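Local coordinates for protein beta-1,4-exocellulase (Thermobifida fusca, PDB 4AVO) that probably hydrolyses beta-1,4-glycosidic bonds of cellulose as a family 6 cellobiohydrolase, the chain here being its catalytic domain, at residues N367-G372 with A398-H403; A186-W191 with V260-F265; I81-G86 with S108-P113. The protein carries 1 engineered substitution. All blocks are in the same frame, centred on the assembly; numbering follows the deposited sequence.

Interaction 1. Residues N367-G372 with A398-H403; sequences NDEGKG and APISGH. With BGC (beta-D-glucopyranose), chain B.
In the glycan-binding cleft of this family 6 catalytic domain, Lys371 and Ser401 meet across two loop segments beside a bound beta-D-glucopyranose (chain B). Lys371 NZ donates to Ser401 O at 2.9 Å, approaching from above the carbonyl plane and not on a lone pair, and adds a weak bond to Ser401 OG. The same nitrogen closes a salt bridge with Glu369 OE1 at 2.8 Å and reaches O3 of the sugar at 2.9 Å. Beyond CG the lysine is stretched out, chi2 to chi4 all within 10° of 180°, which carries NZ past Ile400 to the sugar; on the way Lys371 CD touches Ile400 CG2 at 3.5 Å.

Glu369 divides its two oxygens between Lys371 and His403. OE2 accepts from His403 NE2 on its syn lone pair, the two atoms 2.7 Å apart. Carboxylate and imidazole planes are only 12° from parallel, a His-carboxylate hydrogen bond laid edge-on, and Lys371 nearby would favour the charged form of the acid. Ile400 CB covers part of one face of that ring.

Each segment has its own turn, within the one long loop between strand 346-350 and helix 406-414. Asn367 makes an Asx turn: OD1 accepts in plane from Glu369 N and also from Lys371 N, while Asn367 ND2 donates almost straight to Lys371 O at 3.0 Å. With its amide spent inside the loop, Asn367 shows CB to Ile400 CD1, 3.6 Å away. In the other segment, Ile400 to His403 form a type II turn closed by His403 N to Ile400 O at 2.9 Å; Gly402 sits at its third position, where a CB would run into the sugar O3. Ser401 OG is held chiefly by Ala93 O, and Asp41, Lys353 and Glu357 also bond the sugar.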
loop_
_atom_site.group_PDB
_atom_site.type_symbol
_atom_site.label_atom_id
_atom_site.label_comp_id
_atom_site.label_asym_id
_atom_site.label_seq_id
_atom_site.Cartn_x
_atom_site.Cartn_y
_atom_site.Cartn_z
ATOM N N ASN A 367 6.279 -23.181 1.250
ATOM C CA ASN A 367 5.516 -22.513 2.291
ATOM C C ASN A 367 4.061 -22.970 2.288
ATOM O O ASN A 367 3.588 -23.534 1.300
ATOM C CB ASN A 367 5.576 -20.995 2.102
ATOM C CG ASN A 367 4.847 -20.538 0.858
ATOM O OD1 ASN A 367 3.652 -20.232 0.906
ATOM N ND2 ASN A 367 5.552 -20.516 -0.273
ATOM N N ASP A 368 3.364 -22.705 3.390
ATOM C CA ASP A 368 1.945 -23.042 3.529
ATOM C C ASP A 368 1.046 -21.795 3.489
ATOM O O ASP A 368 -0.106 -21.832 3.936
ATOM C CB ASP A 368 1.712 -23.839 4.820
ATOM C CG ASP A 368 2.043 -23.043 6.081
ATOM O OD1 ASP A 368 2.383 -21.838 5.988
ATOM O OD2 ASP A 368 1.962 -23.625 7.187
ATOM N N GLU A 369 1.579 -20.700 2.948
ATOM C CA GLU A 369 0.873 -19.414 2.922
ATOM C C GLU A 369 0.097 -19.187 1.626
ATOM O O GLU A 369 -0.631 -18.196 1.496
ATOM C CB GLU A 369 1.858 -18.262 3.139
ATOM C CG GLU A 369 2.603 -18.327 4.465
ATOM C CD GLU A 369 3.645 -17.229 4.608
ATOM O OE1 GLU A 369 3.285 -16.035 4.535
ATOM O OE2 GLU A 369 4.831 -17.569 4.796
ATOM N N GLY A 370 0.255 -20.106 0.678
ATOM C CA GLY A 370 -0.358 -19.970 -0.642
ATOM C C GLY A 370 0.455 -19.127 -1.608
ATOM O O GLY A 370 -0.025 -18.774 -2.687
ATOM N N LYS A 371 1.701 -18.831 -1.241
ATOM C CA LYS A 371 2.531 -17.898 -2.005
ATOM C C LYS A 371 3.463 -18.586 -2.988
ATOM O O LYS A 371 4.082 -19.604 -2.667
ATOM C CB LYS A 371 3.332 -17.006 -1.051
ATOM C CG LYS A 371 2.450 -16.132 -0.188
ATOM C CD LYS A 371 3.227 -15.446 0.909
ATOM C CE LYS A 371 2.318 -14.494 1.676
ATOM N NZ LYS A 371 3.044 -13.871 2.805
ATOM N N GLY A 372 3.564 -18.017 -4.186
ATOM C CA GLY A 372 4.427 -18.566 -5.230
ATOM C C GLY A 372 5.660 -17.728 -5.495
ATOM O O GLY A 372 5.874 -16.687 -4.869
ATOM N N ALA A 398 16.052 -12.674 -1.122
ATOM C CA ALA A 398 14.865 -12.184 -0.423
ATOM C C ALA A 398 14.014 -13.341 0.079
ATOM O O ALA A 398 13.841 -14.332 -0.635
ATOM C CB ALA A 398 14.050 -11.319 -1.352
ATOM N N PRO A 399 13.462 -13.216 1.302
ATOM C CA PRO A 399 12.585 -14.261 1.808
ATOM C C PRO A 399 11.145 -14.056 1.321
ATOM O O PRO A 399 10.857 -13.094 0.614
ATOM C CB PRO A 399 12.675 -14.074 3.322
ATOM C CG PRO A 399 12.830 -12.589 3.485
ATOM C CD PRO A 399 13.651 -12.133 2.290
ATOM N N ILE A 400 10.265 -14.976 1.696
ATOM C CA ILE A 400 8.844 -14.915 1.348
ATOM C C ILE A 400 8.253 -13.566 1.773
ATOM O O ILE A 400 8.683 -12.985 2.775
ATOM C CB ILE A 400 8.098 -16.091 2.011
ATOM C CG1 ILE A 400 8.574 -17.415 1.398
ATOM C CG2 ILE A 400 6.578 -15.954 1.873
ATOM C CD1 ILE A 400 8.274 -18.612 2.259
ATOM N N SER A 401 7.285 -13.063 1.005
ATOM C CA SER A 401 6.654 -11.778 1.319
ATOM C C SER A 401 6.183 -11.739 2.767
ATOM O O SER A 401 5.608 -12.707 3.267
ATOM C CB SER A 401 5.489 -11.482 0.373
ATOM O OG SER A 401 4.465 -12.457 0.481
ATOM N N GLY A 402 6.454 -10.623 3.436
ATOM C CA GLY A 402 6.055 -10.435 4.826
ATOM C C GLY A 402 7.083 -10.948 5.820
ATOM O O GLY A 402 7.049 -10.577 6.990
ATOM N N HIS A 403 7.997 -11.801 5.357
ATOM C CA HIS A 403 9.065 -12.306 6.216
ATOM C C HIS A 403 10.167 -11.263 6.373
ATOM O O HIS A 403 10.355 -10.403 5.506
ATOM C CB HIS A 403 9.658 -13.604 5.657
ATOM C CG HIS A 403 8.695 -14.752 5.626
ATOM N ND1 HIS A 403 9.054 -16.030 5.998
ATOM C CD2 HIS A 403 7.388 -14.817 5.275
ATOM C CE1 HIS A 403 8.014 -16.836 5.861
ATOM N NE2 HIS A 403 6.989 -16.122 5.431
HETATM C C2 BGC B . 2.429 -10.144 2.463
HETATM C C3 BGC B . 1.845 -10.318 3.866
HETATM C C4 BGC B . 2.471 -9.334 4.847
HETATM C C5 BGC B . 2.425 -7.919 4.261
HETATM C C6 BGC B . 3.136 -6.892 5.143
HETATM C C1 BGC B . 2.375 -8.687 1.985
HETATM O O2 BGC B . 1.734 -10.996 1.580
HETATM O O3 BGC B . 2.037 -11.640 4.323
HETATM O O4 BGC B . 1.768 -9.403 6.064
HETATM O O5 BGC B . 3.028 -7.895 2.977
HETATM O O6 BGC B . 4.532 -7.131 5.130
#

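Interaction 2. Residues A186-W191 with V260-F265; sequences AAHHGW and VDELSF. With BGC (beta-D-glucopyranose), chain C; BGC (beta-D-glucopyranose), chain D; BGC (beta-D-glucopyranose), chain E.
Glu262 OE2 is gripped twice by His189: the backbone N comes in on the syn lone pair at 2.7 Å, and ring atom ND1 of His189 takes the anti lone pair of the same oxygen, also at 2.7 Å. A bend in the glutamate chain (chi2 -57°) folds the carboxylate back toward the histidine. Its other oxygen, OE1, bonds Ser224 OG and lies 3.4 Å from His188 CB.

The His189 ring lies flat over the peptide joining Val260 to Asp261, with Asp261 N above its centre. Asp261 is the N-cap of helix 262-276, its OD1 accepting from Ser264 N and Ser264 OG from opposite faces of the carboxylate plane. Phe265 turns one face to the peptide between His188 and His189, and its rim atom CZ points at Ala186 O, 3.7 Å away.

On the far side of the short helix 189-192 lie the bound glucose units. His188 NE2 donates nearly straight (172°) to O3 of one glucose (chain C) at 3.0 Å, Gly190 O accepts from O2 of that sugar at 2.8 Å, and the Trp191 indole lays a face against it, C4 over the ring centre. Two N-H groups, one of them at the start of a helix, would favour an ionised Glu262; the acid thus probably acts as a second-shell residue, holding the helix start from which His188, Gly190 and Trp191 meet the sugar.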
loop_
_atom_site.group_PDB
_atom_site.type_symbol
_atom_site.label_atom_id
_atom_site.label_comp_id
_atom_site.label_asym_id
_atom_site.label_seq_id
_atom_site.Cartn_x
_atom_site.Cartn_y
_atom_site.Cartn_z
ATOM N N ALA A 186 -5.913 2.493 -3.279
ATOM C CA ALA A 186 -6.048 3.141 -4.582
ATOM C C ALA A 186 -4.765 3.076 -5.413
ATOM O O ALA A 186 -4.420 4.038 -6.108
ATOM C CB ALA A 186 -6.503 4.579 -4.403
ATOM N N ALA A 187 -4.077 1.936 -5.342
ATOM C CA ALA A 187 -2.863 1.695 -6.128
ATOM C C ALA A 187 -1.846 2.834 -5.946
ATOM O O ALA A 187 -1.647 3.312 -4.835
ATOM C CB ALA A 187 -3.220 1.501 -7.612
ATOM N N HIS A 188 -1.197 3.250 -7.030
ATOM C CA HIS A 188 -0.285 4.401 -7.005
ATOM C C HIS A 188 -0.200 5.016 -8.399
ATOM O O HIS A 188 -0.752 4.462 -9.354
ATOM C CB HIS A 188 1.099 4.004 -6.474
ATOM C CG HIS A 188 1.798 2.974 -7.306
ATOM N ND1 HIS A 188 2.776 3.298 -8.218
ATOM C CD2 HIS A 188 1.654 1.628 -7.369
ATOM C CE1 HIS A 188 3.208 2.198 -8.809
ATOM N NE2 HIS A 188 2.546 1.170 -8.309
ATOM N N HIS A 189 0.477 6.156 -8.524
ATOM C CA HIS A 189 0.485 6.883 -9.800
ATOM C C HIS A 189 1.140 6.088 -10.927
ATOM O O HIS A 189 0.770 6.240 -12.095
ATOM C CB HIS A 189 1.128 8.270 -9.657
ATOM C CG HIS A 189 2.607 8.283 -9.880
ATOM N ND1 HIS A 189 3.513 8.051 -8.868
ATOM C CD2 HIS A 189 3.339 8.497 -10.998
ATOM C CE1 HIS A 189 4.739 8.119 -9.354
ATOM N NE2 HIS A 189 4.661 8.385 -10.645
ATOM N N GLY A 190 2.118 5.253 -10.575
ATOM C CA GLY A 190 2.814 4.419 -11.554
ATOM C C GLY A 190 2.065 3.128 -11.848
ATOM O O GLY A 190 2.616 2.204 -12.456
ATOM N N TRP A 191 0.813 3.070 -11.399
ATOM C CA TRP A 191 -0.082 1.969 -11.720
ATOM C C TRP A 191 -1.277 2.501 -12.517
ATOM O O TRP A 191 -1.534 2.051 -13.630
ATOM C CB TRP A 191 -0.564 1.275 -10.438
ATOM C CG TRP A 191 -1.268 -0.067 -10.649
ATOM C CD1 TRP A 191 -1.858 -0.526 -11.798
ATOM C CD2 TRP A 191 -1.480 -1.083 -9.661
ATOM N NE1 TRP A 191 -2.405 -1.773 -11.587
ATOM C CE2 TRP A 191 -2.189 -2.137 -10.284
ATOM C CE3 TRP A 191 -1.136 -1.207 -8.308
ATOM C CZ2 TRP A 191 -2.556 -3.302 -9.601
ATOM C CZ3 TRP A 191 -1.502 -2.374 -7.627
ATOM C CH2 TRP A 191 -2.203 -3.403 -8.278
ATOM N N VAL A 260 3.825 12.289 -12.052
ATOM C CA VAL A 260 5.180 11.793 -11.774
ATOM C C VAL A 260 5.397 11.525 -10.285
ATOM O O VAL A 260 6.460 11.062 -9.883
ATOM C CB VAL A 260 6.291 12.753 -12.284
ATOM C CG1 VAL A 260 6.250 12.855 -13.799
ATOM C CG2 VAL A 260 6.173 14.121 -11.626
ATOM N N ASP A 261 4.383 11.814 -9.472
ATOM C CA ASP A 261 4.490 11.581 -8.035
ATOM C C ASP A 261 3.149 11.287 -7.393
ATOM O O ASP A 261 2.099 11.463 -8.013
ATOM C CB ASP A 261 5.227 12.733 -7.324
ATOM C CG ASP A 261 4.532 14.085 -7.473
ATOM O OD1 ASP A 261 3.285 14.153 -7.484
ATOM O OD2 ASP A 261 5.254 15.105 -7.546
ATOM N N GLU A 262 3.198 10.839 -6.145
ATOM C CA GLU A 262 2.005 10.421 -5.432
ATOM C C GLU A 262 1.108 11.572 -5.001
ATOM O O GLU A 262 -0.110 11.435 -5.034
ATOM C CB GLU A 262 2.377 9.566 -4.220
ATOM C CG GLU A 262 2.906 8.192 -4.595
ATOM C CD GLU A 262 1.914 7.416 -5.438
ATOM O OE1 GLU A 262 0.891 6.963 -4.885
ATOM O OE2 GLU A 262 2.152 7.269 -6.657
ATOM N N LEU A 263 1.699 12.691 -4.583
ATOM C CA LEU A 263 0.888 13.792 -4.057
ATOM C C LEU A 263 -0.076 14.374 -5.092
ATOM O O LEU A 263 -1.274 14.498 -4.824
ATOM C CB LEU A 263 1.756 14.896 -3.433
ATOM C CG LEU A 263 0.959 16.026 -2.766
ATOM C CD1 LEU A 263 0.046 15.476 -1.671
ATOM C CD2 LEU A 263 1.894 17.080 -2.189
ATOM N N SER A 264 0.442 14.734 -6.264
ATOM C CA SER A 264 -0.406 15.292 -7.319
ATOM C C SER A 264 -1.468 14.273 -7.737
ATOM O O SER A 264 -2.629 14.631 -7.978
ATOM C CB SER A 264 0.429 15.751 -8.519
ATOM O OG SER A 264 1.283 14.717 -8.971
ATOM N N PHE A 265 -1.065 13.004 -7.795
ATOM C CA PHE A 265 -1.971 11.896 -8.111
ATOM C C PHE A 265 -3.140 11.798 -7.123
ATOM O O PHE A 265 -4.306 11.790 -7.539
ATOM C CB PHE A 265 -1.179 10.577 -8.190
ATOM C CG PHE A 265 -2.038 9.336 -8.180
ATOM C CD1 PHE A 265 -2.823 9.005 -9.282
ATOM C CD2 PHE A 265 -2.036 8.487 -7.081
ATOM C CE1 PHE A 265 -3.617 7.849 -9.276
ATOM C CE2 PHE A 265 -2.829 7.331 -7.062
ATOM C CZ PHE A 265 -3.618 7.016 -8.161
HETATM C C2 BGC C . 2.162 -1.221 -11.118
HETATM C C3 BGC C . 2.583 -2.320 -10.159
HETATM C C4 BGC C . 1.542 -3.445 -10.138
HETATM C C5 BGC C . 1.244 -3.901 -11.572
HETATM C C6 BGC C . 0.083 -4.887 -11.623
HETATM C C1 BGC C . 1.889 -1.786 -12.506
HETATM O O2 BGC C . 3.185 -0.250 -11.190
HETATM O O3 BGC C . 2.736 -1.739 -8.889
HETATM O O4 BGC C . 2.082 -4.545 -9.448
HETATM O O5 BGC C . 0.921 -2.821 -12.432
HETATM O O6 BGC C . 0.117 -5.591 -12.845
HETATM C C2 BGC D . -0.236 -0.825 -16.611
HETATM C C3 BGC D . -0.101 -0.905 -15.091
HETATM C C4 BGC D . 1.367 -0.929 -14.655
HETATM C C5 BGC D . 2.161 0.175 -15.365
HETATM C C6 BGC D . 3.661 0.131 -15.073
HETATM C C1 BGC D . 0.638 0.293 -17.181
HETATM O O2 BGC D . -1.583 -0.586 -16.954
HETATM O O3 BGC D . -0.758 -2.059 -14.611
HETATM O O4 BGC D . 1.412 -0.677 -13.270
HETATM O O5 BGC D . 1.975 0.104 -16.767
HETATM O O6 BGC D . 4.194 -1.111 -15.475
HETATM C C2 BGC E . 1.771 -6.235 -7.775
HETATM C C3 BGC E . 1.393 -6.534 -6.312
HETATM C C4 BGC E . 2.011 -5.543 -5.307
HETATM C C5 BGC E . 1.758 -4.113 -5.839
HETATM C C6 BGC E . 2.498 -3.040 -5.055
HETATM C C1 BGC E . 1.536 -4.770 -8.134
HETATM O O2 BGC E . 1.053 -7.049 -8.692
HETATM O O3 BGC E . 1.823 -7.832 -5.973
HETATM O O4 BGC E . 1.527 -5.742 -3.955
HETATM O O5 BGC E . 2.194 -3.956 -7.185
HETATM O O6 BGC E . 2.115 -1.780 -5.565
#

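Interaction 3. Residues I81-G86 with S108-P113; sequences IYNLPG and SEYIDP. With BGC (beta-D-glucopyranose), chain F.
Tyr110 and Tyr82 share the one hydrogen bond of this contact: the backbone N of Tyr82 donates to Tyr110 OH at 3.0 Å, with an N-H...O angle of 161°. The hydroxyl is also bonded to Leu40 O, so it bridges the chain just after strand 75-81 and the end of strand 38-40.

Over the tyrosine face the interaction is CH-pi. Asn83 CB stands 3.5 Å from the centroid of the Tyr110 ring, close to its normal, and the amide stands up from the ring, the planes 68° apart, with ND2 3.5 Å from Tyr110 CD1. The polar end of Asn83 is engaged elsewhere, ND2 bonding Glu97. A chi1 of -178°, CG opposite the main-chain nitrogen, sends the Tyr110 ring out from helix 103-119 toward the loop.

The apolar part gathers at the ring's edge. Ile81 CG2 meets Tyr110 CE2 at 3.7 Å and, at an equal 3.7 Å, the CD1 tip of Ile111, whose side chain crosses that of Ile81 at about a right angle. Tyr106 lies against Ile81, Tyr110 and Ile111 alike. With a leucine in place of Tyr110, the Tyr82 amide and the Leu40 carbonyl would probably both lose their hydroxyl mate, and Asn83 its aromatic seat.

The Tyr82 side chain sets off away from the helix, its CZ 3.6 Å from C5 of a glucose (chain F). A parallel strand, a sugar-contacting loop at the strand's C-terminal end, and a helix packed back on it before strand 127-133 make the beta-alpha-beta crossover of the family 6 distorted barrel.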
loop_
_atom_site.group_PDB
_atom_site.type_symbol
_atom_site.label_atom_id
_atom_site.label_comp_id
_atom_site.label_asym_id
_atom_site.label_seq_id
_atom_site.Cartn_x
_atom_site.Cartn_y
_atom_site.Cartn_z
ATOM N N ILE A 81 -6.697 -5.176 6.036
ATOM C CA ILE A 81 -7.585 -6.265 5.661
ATOM C C ILE A 81 -7.055 -6.763 4.333
ATOM O O ILE A 81 -7.097 -6.043 3.335
ATOM C CB ILE A 81 -9.050 -5.756 5.533
ATOM C CG1 ILE A 81 -9.489 -5.038 6.820
ATOM C CG2 ILE A 81 -10.008 -6.893 5.139
ATOM C CD1 ILE A 81 -9.376 -5.879 8.122
ATOM N N TYR A 82 -6.533 -7.987 4.326
ATOM C CA TYR A 82 -5.758 -8.472 3.187
ATOM C C TYR A 82 -5.866 -9.990 3.034
ATOM O O TYR A 82 -4.907 -10.729 3.283
ATOM C CB TYR A 82 -4.295 -8.030 3.339
ATOM C CG TYR A 82 -3.420 -8.314 2.139
ATOM C CD1 TYR A 82 -3.679 -7.710 0.908
ATOM C CD2 TYR A 82 -2.318 -9.167 2.243
ATOM C CE1 TYR A 82 -2.877 -7.963 -0.197
ATOM C CE2 TYR A 82 -1.508 -9.427 1.142
ATOM C CZ TYR A 82 -1.800 -8.824 -0.069
ATOM O OH TYR A 82 -1.012 -9.067 -1.161
ATOM N N ASN A 83 -7.041 -10.457 2.614
ATOM C CA ASN A 83 -7.241 -11.886 2.416
ATOM C C ASN A 83 -8.359 -12.231 1.437
ATOM O O ASN A 83 -9.056 -13.229 1.618
ATOM C CB ASN A 83 -7.479 -12.580 3.769
ATOM C CG ASN A 83 -7.148 -14.074 3.735
ATOM O OD1 ASN A 83 -6.293 -14.516 2.972
ATOM N ND2 ASN A 83 -7.812 -14.845 4.587
ATOM N N LEU A 84 -8.523 -11.426 0.389
ATOM C CA LEU A 84 -9.582 -11.681 -0.588
ATOM C C LEU A 84 -9.421 -13.044 -1.248
ATOM O O LEU A 84 -8.305 -13.554 -1.363
ATOM C CB LEU A 84 -9.596 -10.622 -1.688
ATOM C CG LEU A 84 -10.308 -9.296 -1.441
ATOM C CD1 LEU A 84 -9.912 -8.314 -2.523
ATOM C CD2 LEU A 84 -11.841 -9.454 -1.372
ATOM N N PRO A 85 -10.546 -13.637 -1.679
ATOM C CA PRO A 85 -10.445 -14.782 -2.576
ATOM C C PRO A 85 -9.642 -14.362 -3.805
ATOM O O PRO A 85 -9.860 -13.269 -4.329
ATOM C CB PRO A 85 -11.902 -15.056 -2.965
ATOM C CG PRO A 85 -12.645 -13.798 -2.656
ATOM C CD PRO A 85 -11.944 -13.220 -1.460
ATOM N N GLY A 86 -8.699 -15.199 -4.229
ATOM C CA GLY A 86 -7.875 -14.910 -5.406
ATOM C C GLY A 86 -7.027 -13.659 -5.240
ATOM O O GLY A 86 -6.809 -12.920 -6.201
ATOM N N SER A 108 -17.502 -15.299 6.048
ATOM C CA SER A 108 -17.893 -15.944 7.303
ATOM C C SER A 108 -16.737 -16.270 8.239
ATOM O O SER A 108 -16.901 -16.231 9.452
ATOM C CB SER A 108 -18.710 -17.210 7.028
ATOM O OG SER A 108 -17.950 -18.137 6.280
ATOM N N GLU A 109 -15.572 -16.585 7.674
ATOM C CA GLU A 109 -14.419 -17.010 8.475
ATOM C C GLU A 109 -13.291 -15.982 8.551
ATOM O O GLU A 109 -12.338 -16.155 9.314
ATOM C CB GLU A 109 -13.868 -18.350 7.966
ATOM C CG GLU A 109 -14.906 -19.465 7.798
ATOM C CD GLU A 109 -15.692 -19.780 9.064
ATOM O OE1 GLU A 109 -15.097 -19.790 10.165
ATOM O OE2 GLU A 109 -16.914 -20.029 8.946
ATOM N N TYR A 110 -13.398 -14.911 7.776
ATOM C CA TYR A 110 -12.399 -13.849 7.847
ATOM C C TYR A 110 -13.011 -12.509 8.294
ATOM O O TYR A 110 -12.731 -12.047 9.401
ATOM C CB TYR A 110 -11.607 -13.757 6.534
ATOM C CG TYR A 110 -10.526 -12.708 6.537
ATOM C CD1 TYR A 110 -9.300 -12.928 7.177
ATOM C CD2 TYR A 110 -10.729 -11.491 5.901
ATOM C CE1 TYR A 110 -8.306 -11.940 7.177
ATOM C CE2 TYR A 110 -9.758 -10.505 5.897
ATOM C CZ TYR A 110 -8.547 -10.735 6.527
ATOM O OH TYR A 110 -7.592 -9.740 6.508
ATOM N N ILE A 111 -13.856 -11.902 7.462
ATOM C CA ILE A 111 -14.459 -10.610 7.816
ATOM C C ILE A 111 -15.316 -10.683 9.088
ATOM O O ILE A 111 -15.179 -9.838 9.974
ATOM C CB ILE A 111 -15.256 -9.978 6.642
ATOM C CG1 ILE A 111 -14.335 -9.700 5.443
ATOM C CG2 ILE A 111 -15.980 -8.675 7.085
ATOM C CD1 ILE A 111 -13.187 -8.700 5.734
ATOM N N ASP A 112 -16.178 -11.694 9.185
ATOM C CA ASP A 112 -17.093 -11.783 10.328
ATOM C C ASP A 112 -16.373 -11.857 11.683
ATOM O O ASP A 112 -16.720 -11.096 12.589
ATOM C CB ASP A 112 -18.117 -12.921 10.165
ATOM C CG ASP A 112 -19.240 -12.581 9.189
ATOM O OD1 ASP A 112 -19.290 -11.441 8.678
ATOM O OD2 ASP A 112 -20.078 -13.475 8.920
ATOM N N PRO A 113 -15.361 -12.744 11.825
ATOM C CA PRO A 113 -14.648 -12.743 13.115
ATOM C C PRO A 113 -13.855 -11.458 13.399
ATOM O O PRO A 113 -13.772 -11.039 14.556
ATOM C CB PRO A 113 -13.716 -13.956 13.033
ATOM C CG PRO A 113 -13.817 -14.481 11.648
ATOM C CD PRO A 113 -15.025 -13.917 10.992
HETATM C C2 BGC F . 3.410 -6.060 -2.172
HETATM C C3 BGC F . 3.808 -6.913 -0.946
HETATM C C4 BGC F . 2.646 -7.328 -0.047
HETATM C C5 BGC F . 1.382 -7.376 -0.915
HETATM C C6 BGC F . 0.568 -6.099 -0.741
HETATM C C1 BGC F . 2.323 -6.661 -3.084
HETATM O O2 BGC F . 4.589 -5.980 -2.929
HETATM O O3 BGC F . 4.762 -6.214 -0.169
HETATM O O4 BGC F . 2.941 -8.553 0.651
HETATM O O5 BGC F . 1.605 -7.620 -2.308
HETATM O O6 BGC F . 1.113 -5.076 -1.540
#

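Along the chain the order is interaction 3, interaction 2, interaction 1, each closing before the next opens. Interactions 3 and 2 sit at parallel strands of one mixed sheet: segment 81-86 begins on the last residue of strand 75-81, segment 186-191 comes just after strand 180-185, and strand 127-133 lies between those two strands. Interaction 1 comes from the long loop region after strand 346-350 of the same sheet. Centres lie about 18 Å apart for interactions 1 and 3, and about 27 Å for interaction 2 from either of the others; none touches another. What joins them is the cleft: each meets its own part of the glucose run, interaction 2 at one end and interaction 1 at the other, so strand-end loops and helix starts together line a long sugar-binding track.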